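Side-chain contacts in GTPase subunit of restriction endonuclease (Thermococcus gammatolerans, PDB 6P0F), which probably recognises and binds target DNA through its N-terminal YTH-type domain, as part of a GTP-dependent McrBC-like restriction system: residues N31-Q36 with D48-W53; G35-D40 with R122-F127; V71-G76 with K129-L134. One frame throughout, in Å; residues are numbered along the deposited sequence.

Contact 1: N31-Q36 with D48-W53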
# COMPACT_ATOMS: atom_id res chain seq x y z
N ASN A 31 1.99 -12.52 -16.63
CA ASN A 31 2.06 -13.98 -16.70
C ASN A 31 2.48 -14.62 -15.39
O ASN A 31 2.19 -15.81 -15.20
CB ASN A 31 2.99 -14.39 -17.85
CG ASN A 31 2.41 -14.04 -19.20
OD1 ASN A 31 1.22 -13.69 -19.31
ND2 ASN A 31 3.23 -14.13 -20.24
N GLU A 32 3.15 -13.89 -14.48
CA GLU A 32 3.49 -14.43 -13.17
C GLU A 32 2.25 -14.66 -12.31
O GLU A 32 2.32 -15.42 -11.34
CB GLU A 32 4.50 -13.51 -12.46
CG GLU A 32 5.75 -13.15 -13.30
CD GLU A 32 6.76 -12.24 -12.56
OE1 GLU A 32 7.14 -11.12 -13.08
OE2 GLU A 32 7.19 -12.65 -11.44
N LEU A 33 1.12 -14.05 -12.65
CA LEU A 33 -0.11 -14.21 -11.88
C LEU A 33 -1.17 -15.04 -12.60
O LEU A 33 -2.15 -15.44 -11.95
CB LEU A 33 -0.72 -12.84 -11.54
CG LEU A 33 0.14 -11.92 -10.68
CD1 LEU A 33 -0.53 -10.55 -10.51
CD2 LEU A 33 0.40 -12.56 -9.37
N GLU A 34 -1.05 -15.20 -13.91
CA GLU A 34 -2.02 -15.97 -14.67
C GLU A 34 -2.06 -17.39 -14.12
O GLU A 34 -1.03 -17.95 -13.75
CB GLU A 34 -1.64 -15.98 -16.15
CG GLU A 34 -1.93 -14.66 -16.85
CD GLU A 34 -3.39 -14.43 -17.20
OE1 GLU A 34 -3.68 -13.48 -17.99
OE2 GLU A 34 -4.25 -15.16 -16.67
N GLY A 35 -3.25 -17.94 -14.02
CA GLY A 35 -3.43 -19.23 -13.41
C GLY A 35 -3.76 -19.18 -11.95
O GLY A 35 -4.21 -20.18 -11.39
N GLN A 36 -3.54 -18.04 -11.31
CA GLN A 36 -3.81 -17.86 -9.89
C GLN A 36 -4.78 -16.74 -9.59
O GLN A 36 -5.63 -16.88 -8.70
CB GLN A 36 -2.49 -17.59 -9.15
CG GLN A 36 -1.49 -18.71 -9.26
CD GLN A 36 -1.91 -19.95 -8.51
OE1 GLN A 36 -2.61 -19.88 -7.49
NE2 GLN A 36 -1.50 -21.09 -9.01
N ASP A 48 -0.02 -2.90 -17.68
CA ASP A 48 0.99 -3.61 -18.45
C ASP A 48 1.58 -4.69 -17.54
O ASP A 48 1.34 -5.89 -17.73
CB ASP A 48 2.07 -2.67 -19.01
CG ASP A 48 2.50 -1.56 -18.05
OD1 ASP A 48 2.92 -1.85 -16.92
OD2 ASP A 48 2.48 -0.36 -18.46
N VAL A 49 2.33 -4.27 -16.54
CA VAL A 49 2.71 -5.15 -15.45
C VAL A 49 1.68 -4.97 -14.35
O VAL A 49 0.84 -4.06 -14.42
CB VAL A 49 4.15 -4.87 -14.98
CG1 VAL A 49 5.09 -4.99 -16.19
CG2 VAL A 49 4.24 -3.53 -14.38
N CYS A 50 1.72 -5.82 -13.34
CA CYS A 50 0.78 -5.77 -12.23
C CYS A 50 1.46 -5.27 -10.97
O CYS A 50 2.60 -5.63 -10.67
CB CYS A 50 0.18 -7.15 -11.93
SG CYS A 50 -0.63 -7.94 -13.34
N TYR A 51 0.74 -4.45 -10.21
CA TYR A 51 1.23 -3.91 -8.95
C TYR A 51 0.27 -4.30 -7.85
O TYR A 51 -0.93 -4.09 -7.97
CB TYR A 51 1.33 -2.38 -9.00
CG TYR A 51 2.28 -1.89 -10.06
CD1 TYR A 51 3.64 -1.84 -9.81
CD2 TYR A 51 1.81 -1.50 -11.29
CE1 TYR A 51 4.52 -1.44 -10.78
CE2 TYR A 51 2.70 -1.06 -12.28
CZ TYR A 51 4.06 -1.03 -12.00
OH TYR A 51 4.98 -0.61 -12.94
N PHE A 52 0.78 -4.84 -6.75
CA PHE A 52 -0.13 -5.27 -5.70
C PHE A 52 0.62 -5.38 -4.38
O PHE A 52 1.84 -5.54 -4.33
CB PHE A 52 -0.83 -6.59 -6.07
CG PHE A 52 0.10 -7.79 -6.24
CD1 PHE A 52 0.81 -7.98 -7.41
CD2 PHE A 52 0.25 -8.73 -5.23
CE1 PHE A 52 1.65 -9.09 -7.54
CE2 PHE A 52 1.07 -9.81 -5.38
CZ PHE A 52 1.79 -9.97 -6.53
N TRP A 53 -0.16 -5.30 -3.30
CA TRP A 53 0.33 -5.41 -1.94
C TRP A 53 -0.61 -6.36 -1.20
O TRP A 53 -1.70 -6.64 -1.67
CB TRP A 53 0.39 -4.04 -1.27
CG TRP A 53 1.04 -4.08 0.08
CD1 TRP A 53 0.48 -3.75 1.28
CD2 TRP A 53 2.37 -4.53 0.38
NE1 TRP A 53 1.37 -3.98 2.31
CE2 TRP A 53 2.55 -4.43 1.77
CE3 TRP A 53 3.42 -5.00 -0.40
CZ2 TRP A 53 3.75 -4.80 2.40
CZ3 TRP A 53 4.62 -5.34 0.23
CH2 TRP A 53 4.77 -5.22 1.61
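Leu33 and Cys50 are the nearest backbone pair between loop 31-36 and segment 48-53, which lies on strand 49-55, yet their CA atoms stand 8.5 Å apart, so side chains alone bridge the gap. The loop turns sharply at this point: Gln36 N is hydrogen-bonded to Leu33 O at 3.0 Å. Leu33 sends both methyls across. CD1 settles against the cysteine, 3.8 Å from Cys50 CB and 3.9 Å from Cys50 SG, and also touches Phe52 CE1 at 4.0 Å. The second branch, CD2, lies 4.1 Å from Phe52 CZ. Cys50 and Phe52, two residues apart in the strand, project from the same side toward Leu33, while the CB of Tyr51 between them points away. The phenyl ring is placed there by a first torsion (chi1 63°) that sets CG between the backbone N and the carbonyl carbon, and it slides past Leu33 in the opposite direction. Leu42 of helix 39-45 touches both Leu33 and Cys50, while Phe114 packs on Leu33. Because all three touching side chains are buried and meet only through carbon and sulfur, the contact rests on van der Waals and hydrophobic forces; the Cys46-Cys50 disulfide additionally restrains the sulfur that Leu33 covers.

Contact 2: G35-D40 with R122-F127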
# COMPACT_ATOMS: atom_id res chain seq x y z
N GLY A 35 -3.25 -17.94 -14.02
CA GLY A 35 -3.43 -19.23 -13.41
C GLY A 35 -3.76 -19.18 -11.95
O GLY A 35 -4.21 -20.18 -11.39
N GLN A 36 -3.54 -18.04 -11.31
CA GLN A 36 -3.81 -17.86 -9.89
C GLN A 36 -4.78 -16.74 -9.59
O GLN A 36 -5.63 -16.88 -8.70
CB GLN A 36 -2.49 -17.59 -9.15
CG GLN A 36 -1.49 -18.71 -9.26
CD GLN A 36 -1.91 -19.95 -8.51
OE1 GLN A 36 -2.61 -19.88 -7.49
NE2 GLN A 36 -1.50 -21.09 -9.01
N ILE A 37 -4.64 -15.61 -10.27
CA ILE A 37 -5.55 -14.48 -10.17
C ILE A 37 -6.47 -14.54 -11.38
O ILE A 37 -6.01 -14.76 -12.50
CB ILE A 37 -4.78 -13.14 -10.11
CG1 ILE A 37 -3.83 -13.10 -8.91
CG2 ILE A 37 -5.75 -12.00 -10.14
CD1 ILE A 37 -4.54 -13.11 -7.55
N GLY A 38 -7.77 -14.37 -11.16
CA GLY A 38 -8.73 -14.48 -12.23
C GLY A 38 -8.50 -13.47 -13.35
O GLY A 38 -8.11 -12.33 -13.11
N PRO A 39 -8.79 -13.87 -14.59
CA PRO A 39 -8.51 -12.97 -15.72
C PRO A 39 -9.32 -11.69 -15.66
O PRO A 39 -8.91 -10.65 -16.19
CB PRO A 39 -8.87 -13.83 -16.94
CG PRO A 39 -9.83 -14.85 -16.40
CD PRO A 39 -9.33 -15.17 -15.04
N ASP A 40 -10.47 -11.70 -15.00
CA ASP A 40 -11.24 -10.47 -14.85
C ASP A 40 -10.44 -9.41 -14.09
O ASP A 40 -10.40 -8.24 -14.46
CB ASP A 40 -12.54 -10.79 -14.11
CG ASP A 40 -12.24 -11.37 -12.71
OD1 ASP A 40 -11.38 -12.26 -12.66
OD2 ASP A 40 -12.66 -10.76 -11.74
N ARG A 122 -2.48 -12.71 2.55
CA ARG A 122 -3.43 -13.18 1.57
C ARG A 122 -4.54 -12.19 1.22
O ARG A 122 -5.30 -12.45 0.29
CB ARG A 122 -4.06 -14.49 2.06
CG ARG A 122 -4.99 -14.33 3.26
CD ARG A 122 -5.36 -15.70 3.84
NE ARG A 122 -6.33 -15.56 4.93
CZ ARG A 122 -7.65 -15.46 4.75
NH1 ARG A 122 -8.17 -15.50 3.53
NH2 ARG A 122 -8.45 -15.34 5.80
N PHE A 123 -4.65 -11.06 1.91
CA PHE A 123 -5.59 -10.02 1.52
C PHE A 123 -4.88 -9.05 0.59
O PHE A 123 -4.08 -8.20 1.02
CB PHE A 123 -6.17 -9.34 2.76
CG PHE A 123 -7.08 -10.26 3.55
CD1 PHE A 123 -8.41 -10.42 3.18
CD2 PHE A 123 -6.59 -10.98 4.62
CE1 PHE A 123 -9.25 -11.28 3.89
CE2 PHE A 123 -7.42 -11.85 5.32
CZ PHE A 123 -8.75 -12.00 4.95
N LEU A 124 -5.17 -9.18 -0.71
CA LEU A 124 -4.44 -8.44 -1.73
C LEU A 124 -5.17 -7.18 -2.15
O LEU A 124 -6.41 -7.16 -2.26
CB LEU A 124 -4.22 -9.32 -2.98
CG LEU A 124 -3.64 -10.72 -2.81
CD1 LEU A 124 -3.45 -11.35 -4.19
CD2 LEU A 124 -2.33 -10.65 -2.06
N MSE A 125 -4.39 -6.16 -2.48
CA MSE A 125 -4.93 -4.93 -3.08
C MSE A 125 -4.12 -4.70 -4.37
O MSE A 125 -2.89 -4.70 -4.33
CB MSE A 125 -4.81 -3.74 -2.15
CG MSE A 125 -3.38 -3.38 -1.80
SE MSE A 125 -3.34 -2.16 -0.24
CE MSE A 125 -4.25 -3.34 0.88
N PHE A 126 -4.81 -4.48 -5.48
CA PHE A 126 -4.17 -4.22 -6.77
C PHE A 126 -4.23 -2.73 -7.09
O PHE A 126 -5.21 -2.06 -6.78
CB PHE A 126 -4.85 -5.04 -7.88
CG PHE A 126 -4.43 -6.48 -7.90
CD1 PHE A 126 -5.00 -7.38 -7.02
CD2 PHE A 126 -3.44 -6.93 -8.77
CE1 PHE A 126 -4.59 -8.71 -6.99
CE2 PHE A 126 -3.04 -8.24 -8.74
CZ PHE A 126 -3.63 -9.13 -7.83
N PHE A 127 -3.16 -2.23 -7.72
CA PHE A 127 -3.06 -0.85 -8.20
C PHE A 127 -2.83 -0.84 -9.70
O PHE A 127 -1.89 -1.46 -10.19
CB PHE A 127 -1.89 -0.12 -7.52
CG PHE A 127 -1.99 -0.07 -6.04
CD1 PHE A 127 -1.47 -1.10 -5.26
CD2 PHE A 127 -2.59 1.00 -5.41
CE1 PHE A 127 -1.56 -1.06 -3.89
CE2 PHE A 127 -2.69 1.04 -4.03
CZ PHE A 127 -2.17 0.01 -3.27
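The ring of Phe126 receives Ile37 at its edge, close to the ring plane, and not over a face. The atom presented is CZ, which lies 4.1 Å from Ile37 CD1 and an equal 4.1 Å from Ile37 CG1, so the far corner of the ring abuts the longer branch of the isoleucine; the two side chains arrive from opposite directions. Just before the strand, the Arg122 guanidinium carries Phe123 CZ on one face, 3.3 Å above its plane and offset toward the rim. These two residues both face Arg55 in a classic beta bulge, and Arg122 NH1 is further held by a salt bridge to Glu102 and a hydrogen bond to Ile103 O.

Beyond Phe126, Ile37 CD1 also reaches Leu124 CD1, at 3.9 Å, where the two aliphatic chains cross obliquely. The direction of the branch follows from the isoleucine torsions: chi1 of -59° puts CG1 beside the backbone N, and chi2 of -66° bends CD1 round toward the strand. Leu124 and Phe126, two residues apart, project from the same side of the strand and touch each other, Leu124 CD1 being 4.0 Å from Phe126 CE1. One methyl therefore meets a surface that these neighbours form together. The CA atoms of Ile37 and Leu124 are 10.4 Å apart, consistent with a contact made by side-chain ends alone.

Ile37 stands just ahead of Gly38, the N-cap of helix 39-45, so the contact lays the lead-in of that helix on strand 123-127. This strand runs antiparallel to both 49-55 and 91-102: Phe52 of the first meets the Phe126 ring with planes about 25° apart, and Val101 of the second touches Phe126.

Contact 3: V71-G76 with K129-L134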
# COMPACT_ATOMS: atom_id res chain seq x y z
N VAL A 71 -4.07 4.74 -0.69
CA VAL A 71 -3.06 4.25 0.24
C VAL A 71 -1.82 5.14 0.13
O VAL A 71 -1.28 5.33 -0.97
CB VAL A 71 -2.68 2.79 -0.04
CG1 VAL A 71 -1.56 2.38 0.91
CG2 VAL A 71 -3.88 1.85 0.11
N LEU A 72 -1.38 5.68 1.26
CA LEU A 72 -0.08 6.32 1.39
C LEU A 72 0.86 5.26 1.95
O LEU A 72 0.67 4.80 3.08
CB LEU A 72 -0.12 7.52 2.32
CG LEU A 72 -0.83 8.74 1.72
CD1 LEU A 72 -1.23 9.65 2.88
CD2 LEU A 72 0.01 9.47 0.70
N PHE A 73 1.83 4.82 1.16
CA PHE A 73 2.89 3.95 1.65
C PHE A 73 3.99 4.86 2.19
O PHE A 73 4.63 5.60 1.43
CB PHE A 73 3.43 3.06 0.53
CG PHE A 73 2.51 1.99 0.10
CD1 PHE A 73 2.35 0.82 0.81
CD2 PHE A 73 1.81 2.14 -1.09
CE1 PHE A 73 1.50 -0.18 0.35
CE2 PHE A 73 0.96 1.13 -1.56
CZ PHE A 73 0.81 -0.02 -0.84
N TYR A 74 4.22 4.81 3.50
CA TYR A 74 5.35 5.47 4.12
C TYR A 74 6.52 4.51 4.11
O TYR A 74 6.36 3.36 4.50
CB TYR A 74 5.00 5.82 5.57
CG TYR A 74 4.11 7.01 5.83
CD1 TYR A 74 3.38 7.62 4.82
CD2 TYR A 74 4.01 7.51 7.12
CE1 TYR A 74 2.57 8.71 5.09
CE2 TYR A 74 3.20 8.61 7.40
CZ TYR A 74 2.48 9.19 6.39
OH TYR A 74 1.69 10.29 6.67
N VAL A 75 7.70 4.96 3.68
CA VAL A 75 8.87 4.09 3.57
C VAL A 75 10.01 4.71 4.37
O VAL A 75 10.42 5.85 4.10
CB VAL A 75 9.28 3.89 2.10
CG1 VAL A 75 10.50 2.96 2.01
CG2 VAL A 75 8.10 3.35 1.29
N GLY A 76 10.54 3.97 5.33
CA GLY A 76 11.58 4.51 6.18
C GLY A 76 12.01 3.48 7.20
O GLY A 76 11.46 2.38 7.26
N LYS A 129 -1.99 1.75 -11.82
CA LYS A 129 -0.74 2.47 -12.08
C LYS A 129 0.17 2.27 -10.87
O LYS A 129 -0.31 2.20 -9.74
CB LYS A 129 -0.98 3.96 -12.33
CG LYS A 129 -1.98 4.26 -13.47
CD LYS A 129 -1.40 3.98 -14.86
CE LYS A 129 -2.42 4.27 -15.96
NZ LYS A 129 -1.90 3.96 -17.32
N LYS A 130 1.49 2.11 -11.13
CA LYS A 130 2.49 2.12 -10.08
C LYS A 130 2.15 3.24 -9.11
O LYS A 130 1.94 4.38 -9.56
CB LYS A 130 3.91 2.31 -10.65
CG LYS A 130 5.00 2.21 -9.64
CD LYS A 130 6.38 2.56 -10.25
CE LYS A 130 7.44 2.65 -9.17
NZ LYS A 130 8.81 2.87 -9.74
N PRO A 131 2.04 2.97 -7.82
CA PRO A 131 1.89 4.07 -6.85
C PRO A 131 2.93 5.15 -7.09
O PRO A 131 4.11 4.86 -7.32
CB PRO A 131 2.06 3.37 -5.49
CG PRO A 131 1.51 2.02 -5.72
CD PRO A 131 1.97 1.65 -7.14
N GLU A 132 2.49 6.40 -7.02
CA GLU A 132 3.30 7.54 -7.39
C GLU A 132 4.19 7.97 -6.24
O GLU A 132 3.70 8.19 -5.13
CB GLU A 132 2.38 8.70 -7.75
CG GLU A 132 3.05 9.84 -8.40
CD GLU A 132 3.00 9.68 -9.89
OE1 GLU A 132 1.91 9.91 -10.46
OE2 GLU A 132 4.03 9.30 -10.46
N LYS A 133 5.50 8.08 -6.49
CA LYS A 133 6.41 8.58 -5.47
C LYS A 133 6.18 10.07 -5.28
O LYS A 133 6.34 10.87 -6.22
CB LYS A 133 7.86 8.30 -5.85
CG LYS A 133 8.86 8.53 -4.73
CD LYS A 133 10.27 8.05 -5.14
CE LYS A 133 11.23 8.04 -3.97
NZ LYS A 133 12.58 7.51 -4.35
N LEU A 134 5.78 10.46 -4.08
CA LEU A 134 5.56 11.86 -3.83
C LEU A 134 6.88 12.60 -3.62
O LEU A 134 7.91 12.05 -3.24
CB LEU A 134 4.66 12.07 -2.60
CG LEU A 134 3.32 11.36 -2.59
CD1 LEU A 134 2.49 11.69 -1.39
CD2 LEU A 134 2.59 11.71 -3.89
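In the mixed beta-sheet of this YTH-type domain, Leu72 and Phe73 of strand 70-76 meet Leu134 and Pro131 of the segment containing the short strand 132-133. The two strands do not pair with each other; both pair antiparallel with strand 91-102. A CA separation of 8.6 Å between Phe73 and Pro131 agrees with this indirect relation.

Leu72 and Phe73, being consecutive in a strand, direct their side chains to different sides, and each finds its own partner. Phe73 carries the pyrrolidine contact: its CE2 lies 4.3 Å from Pro131 CG, at the outer limit of van der Waals packing. The same ring has Val71 CG1 over the centre of one face, 3.7 Å above the plane, and meets Trp53 edge-to-face. Phe20 of helix 15-26 also packs against it, so the proline joins a group of side chains, two of them aromatic besides Phe73, packed round this ring.

On the leucine side, Val92 of strand 91-102 touches both Leu72 and Leu134, while Ile141 of helix 138-145 packs on Leu134. Leu134 is turned to this place with its CG beside the backbone N (chi1 -55°). The two leucines cross at about a right angle and touch through one methyl of each, Leu72 CD2 and Leu134 CD1, 3.9 Å apart.

Overall arrangement
From the N terminus, contact 1 closes first: it joins the loop after strand 28-29 to strand 49-55, bringing helix 39-45 into a short excursion of 11 residues. Contact 2 starts from the same stretch, sharing Gly35 and Gln36, but spans 81 residues to strand 123-127. That strand neighbours 49-55 in the sheet, and Trp53 O to Met125 N, at 2.9 Å, is a probable hydrogen bond between the two contacts. Contact 3 opens at 71-76, within the span of contact 2, and closes beyond it at 129-134, so these two cross, whereas contacts 1 and 3 follow in series. All three reach one mixed sheet; Phe127 CZ to Phe73 CE2, 3.7 Å, links contacts 2 and 3.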